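PDB 2RIJ: putative 2,3,4,5-tetrahydropyridine-2-carboxylate N- succinyltransferase from Campylobacter jejuni, which probably catalyses the succinyl-CoA-dependent conversion of cyclic tetrahydrodipicolinate to acyclic N-succinyl-L-2-amino-6-oxopimelate, the first step of the succinylase route to lysine. Local coordinates for residues Y22-L33 with A46-F57. Numbering follows the deposited sequence. Where two conformers were deposited one is given.
Sequences YKKPKAFGIARL and ASFALINYEQNF
The F28 ring and the N52 side-chain amide lie stacked, their planes only 10° apart, with N52 CB over the ring face 3.6 Å from its centroid. F28 reaches this position because CG sits between its backbone N and carbonyl carbon (chi1 74°), which swings the ring across to N52, its edge by the carbonyl O atoms of Q55 and N56. The carbonyl O of F28 is gripped twice, by N52 N at 3.0 Å and, from above the carbonyl plane, by N52 ND2 at 3.3 Å. N56 ND2 donates a nearly straight bond (174°) to N52 OD1, further fixing the amide; N108 OD1 also accepts from N52 ND2.

Two more rings receive aliphatic groups. The methyl CB of A31 sits over the F48 face, 3.8 Å from the ring centroid, while the extended K24 chain crosses F57 at about a right angle, resting CD on its face. At the exposed end, K26 and E54 run side by side, their long salt bridge supplemented by a water joining NZ to OE2.

At I30 direct pairing lapses: one water joins I30 N to L50 O, another I30 O to A49 N. This is an antiparallel beta hairpin whose returning strand, interrupted midway, borders the N-terminal sheet within this chain, while 27-33 pairs on its other side with strand 124-129.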
# COMPACT_ATOMS: atom_id res chain seq x y z
N TYR A 22 -56.73 -14.02 40.34
CA TYR A 22 -56.12 -12.69 40.46
C TYR A 22 -54.61 -12.77 40.26
O TYR A 22 -53.96 -13.69 40.75
CB TYR A 22 -56.46 -12.03 41.80
CG TYR A 22 -55.99 -10.61 41.85
CD1 TYR A 22 -54.69 -10.30 42.23
CD2 TYR A 22 -56.82 -9.58 41.48
CE1 TYR A 22 -54.22 -8.95 42.24
CE2 TYR A 22 -56.38 -8.25 41.49
CZ TYR A 22 -55.08 -7.95 41.89
OH TYR A 22 -54.69 -6.64 41.89
N LYS A 23 -54.07 -11.84 39.46
CA LYS A 23 -52.63 -11.60 39.32
C LYS A 23 -52.33 -10.13 39.57
O LYS A 23 -53.00 -9.27 39.01
CB LYS A 23 -52.16 -11.92 37.91
CG LYS A 23 -51.70 -13.32 37.66
CD LYS A 23 -51.37 -13.51 36.16
CE LYS A 23 -49.88 -13.46 35.83
NZ LYS A 23 -49.60 -14.16 34.51
N LYS A 24 -51.31 -9.84 40.37
CA LYS A 24 -50.83 -8.48 40.54
C LYS A 24 -50.22 -7.99 39.23
O LYS A 24 -49.41 -8.68 38.62
CB LYS A 24 -49.75 -8.41 41.60
CG LYS A 24 -50.16 -8.80 42.99
CD LYS A 24 -48.95 -8.60 43.94
CE LYS A 24 -49.29 -9.01 45.36
NZ LYS A 24 -48.25 -8.50 46.33
N PRO A 25 -50.62 -6.82 38.76
CA PRO A 25 -49.94 -6.27 37.59
C PRO A 25 -48.47 -5.97 37.82
O PRO A 25 -48.05 -5.52 38.90
CB PRO A 25 -50.67 -4.96 37.31
CG PRO A 25 -51.87 -4.95 38.11
CD PRO A 25 -51.71 -5.96 39.24
N LYS A 26 -47.68 -6.21 36.78
CA LYS A 26 -46.28 -5.86 36.83
C LYS A 26 -46.06 -4.38 36.49
O LYS A 26 -45.08 -3.80 36.93
CB LYS A 26 -45.50 -6.75 35.88
CG LYS A 26 -45.73 -8.23 36.19
CD LYS A 26 -44.73 -9.16 35.51
CE LYS A 26 -44.81 -10.60 36.10
NZ LYS A 26 -44.99 -10.64 37.61
N ALA A 27 -46.94 -3.81 35.68
CA ALA A 27 -46.92 -2.39 35.33
C ALA A 27 -48.33 -1.92 35.15
O ALA A 27 -49.19 -2.68 34.65
CB ALA A 27 -46.17 -2.15 34.03
N PHE A 28 -48.59 -0.69 35.56
CA PHE A 28 -49.89 -0.08 35.34
C PHE A 28 -49.89 1.45 35.40
O PHE A 28 -49.03 2.09 36.02
CB PHE A 28 -50.95 -0.65 36.31
CG PHE A 28 -50.81 -0.17 37.73
CD1 PHE A 28 -49.96 -0.81 38.62
CD2 PHE A 28 -51.56 0.93 38.19
CE1 PHE A 28 -49.83 -0.35 39.93
CE2 PHE A 28 -51.42 1.40 39.49
CZ PHE A 28 -50.58 0.73 40.37
N GLY A 29 -50.90 2.01 34.77
CA GLY A 29 -51.23 3.40 34.92
C GLY A 29 -52.52 3.74 34.21
O GLY A 29 -53.18 2.87 33.64
N ILE A 30 -52.87 5.02 34.29
CA ILE A 30 -54.03 5.57 33.62
C ILE A 30 -53.58 6.56 32.53
O ILE A 30 -52.85 7.53 32.81
CB ILE A 30 -54.99 6.26 34.64
CG1 ILE A 30 -55.53 5.27 35.65
CG2 ILE A 30 -56.17 6.96 33.91
CD1 ILE A 30 -56.30 5.97 36.84
N ALA A 31 -54.05 6.32 31.33
CA ALA A 31 -53.76 7.14 30.18
C ALA A 31 -54.92 8.03 29.75
O ALA A 31 -56.07 7.61 29.79
CB ALA A 31 -53.37 6.25 29.01
N ARG A 32 -54.62 9.26 29.33
CA ARG A 32 -55.55 10.07 28.57
C ARG A 32 -55.32 9.72 27.12
O ARG A 32 -54.17 9.75 26.63
CB ARG A 32 -55.31 11.56 28.80
CG ARG A 32 -56.28 12.45 28.07
CD ARG A 32 -55.91 13.97 28.14
NE ARG A 32 -54.55 14.21 27.65
CZ ARG A 32 -54.17 14.16 26.37
NH1 ARG A 32 -55.02 13.88 25.41
NH2 ARG A 32 -52.90 14.37 26.06
N LEU A 33 -56.39 9.38 26.40
CA LEU A 33 -56.28 8.95 25.02
C LEU A 33 -56.65 10.03 24.00
O LEU A 33 -57.58 10.81 24.21
CB LEU A 33 -57.17 7.74 24.75
CG LEU A 33 -57.05 6.53 25.69
CD1 LEU A 33 -58.07 5.46 25.18
CD2 LEU A 33 -55.66 6.00 25.83
N ALA A 46 -51.55 7.73 23.63
CA ALA A 46 -51.88 7.61 25.03
C ALA A 46 -50.84 8.38 25.85
O ALA A 46 -49.63 8.34 25.53
CB ALA A 46 -51.89 6.14 25.42
N SER A 47 -51.29 9.15 26.83
CA SER A 47 -50.39 9.93 27.69
C SER A 47 -50.63 9.54 29.16
O SER A 47 -51.78 9.48 29.61
CB SER A 47 -50.61 11.44 27.47
OG SER A 47 -50.46 11.79 26.09
N PHE A 48 -49.54 9.30 29.89
CA PHE A 48 -49.58 8.98 31.29
C PHE A 48 -48.83 10.05 32.06
O PHE A 48 -47.80 10.51 31.61
CB PHE A 48 -48.86 7.64 31.56
CG PHE A 48 -49.49 6.44 30.91
CD1 PHE A 48 -49.21 6.11 29.60
CD2 PHE A 48 -50.26 5.57 31.66
CE1 PHE A 48 -49.70 4.99 28.99
CE2 PHE A 48 -50.79 4.44 31.07
CZ PHE A 48 -50.48 4.13 29.72
N ALA A 49 -49.30 10.36 33.27
CA ALA A 49 -48.55 11.24 34.15
C ALA A 49 -47.89 10.49 35.29
O ALA A 49 -47.12 11.08 36.04
CB ALA A 49 -49.48 12.34 34.72
N LEU A 50 -48.19 9.18 35.39
CA LEU A 50 -47.65 8.32 36.46
C LEU A 50 -47.56 6.90 35.92
O LEU A 50 -48.53 6.39 35.37
CB LEU A 50 -48.55 8.30 37.70
CG LEU A 50 -48.64 9.50 38.63
CD1 LEU A 50 -49.82 9.31 39.63
CD2 LEU A 50 -47.31 9.75 39.36
N ILE A 51 -46.39 6.30 36.06
CA ILE A 51 -46.14 4.93 35.67
C ILE A 51 -45.76 4.16 36.91
O ILE A 51 -44.88 4.56 37.69
CB ILE A 51 -44.94 4.83 34.67
CG1 ILE A 51 -45.16 5.71 33.47
CG2 ILE A 51 -44.65 3.38 34.26
CD1 ILE A 51 -46.35 5.22 32.61
N ASN A 52 -46.42 3.03 37.08
CA ASN A 52 -46.16 2.15 38.20
C ASN A 52 -45.49 0.90 37.61
O ASN A 52 -46.00 0.32 36.64
CB ASN A 52 -47.46 1.79 38.91
CG ASN A 52 -48.11 2.98 39.58
OD1 ASN A 52 -47.75 3.35 40.69
ND2 ASN A 52 -49.09 3.57 38.92
N TYR A 53 -44.32 0.55 38.14
CA TYR A 53 -43.64 -0.69 37.72
C TYR A 53 -43.29 -1.48 38.96
O TYR A 53 -42.53 -1.01 39.78
CB TYR A 53 -42.37 -0.42 36.91
CG TYR A 53 -41.69 -1.69 36.49
CD1 TYR A 53 -42.27 -2.51 35.52
CD2 TYR A 53 -40.52 -2.10 37.07
CE1 TYR A 53 -41.68 -3.69 35.15
CE2 TYR A 53 -39.93 -3.31 36.72
CZ TYR A 53 -40.53 -4.08 35.76
OH TYR A 53 -39.98 -5.26 35.40
N GLU A 54 -43.85 -2.67 39.11
CA GLU A 54 -43.56 -3.56 40.23
C GLU A 54 -43.67 -2.84 41.59
O GLU A 54 -42.82 -2.95 42.47
CB GLU A 54 -42.21 -4.29 40.03
CG GLU A 54 -42.19 -5.22 38.79
CD GLU A 54 -42.91 -6.55 39.02
OE1 GLU A 54 -43.57 -6.70 40.06
OE2 GLU A 54 -42.82 -7.44 38.15
N GLN A 55 -44.79 -2.12 41.77
CA GLN A 55 -44.99 -1.27 42.92
C GLN A 55 -46.46 -0.90 43.02
O GLN A 55 -47.19 -1.01 42.03
CB GLN A 55 -44.18 0.03 42.78
CG GLN A 55 -44.65 0.92 41.66
CD GLN A 55 -43.70 2.01 41.35
OE1 GLN A 55 -43.45 2.33 40.17
NE2 GLN A 55 -43.14 2.59 42.41
N ASN A 56 -46.88 -0.45 44.21
CA ASN A 56 -48.23 0.10 44.44
C ASN A 56 -49.29 -0.88 44.02
O ASN A 56 -50.28 -0.51 43.39
CB ASN A 56 -48.40 1.45 43.73
CG ASN A 56 -47.39 2.47 44.18
OD1 ASN A 56 -47.03 2.48 45.32
ND2 ASN A 56 -46.91 3.30 43.27
N PHE A 57 -49.12 -2.13 44.42
CA PHE A 57 -50.01 -3.20 43.98
C PHE A 57 -51.42 -3.02 44.58
O PHE A 57 -52.39 -3.39 43.95
CB PHE A 57 -49.46 -4.58 44.33
CG PHE A 57 -48.14 -4.89 43.71
CD1 PHE A 57 -48.03 -5.18 42.35
CD2 PHE A 57 -46.99 -4.90 44.48
CE1 PHE A 57 -46.81 -5.46 41.79
CE2 PHE A 57 -45.76 -5.20 43.90
CZ PHE A 57 -45.68 -5.48 42.55
O HOH W 1 -52.53 -6.06 43.39
O HOH W 2 -47.06 -2.75 39.57
O HOH W 3 -42.80 -9.98 38.75
O HOH W 4 -51.11 6.69 35.99
O HOH W 5 -51.39 8.93 34.47
O HOH W 6 -52.50 11.05 24.63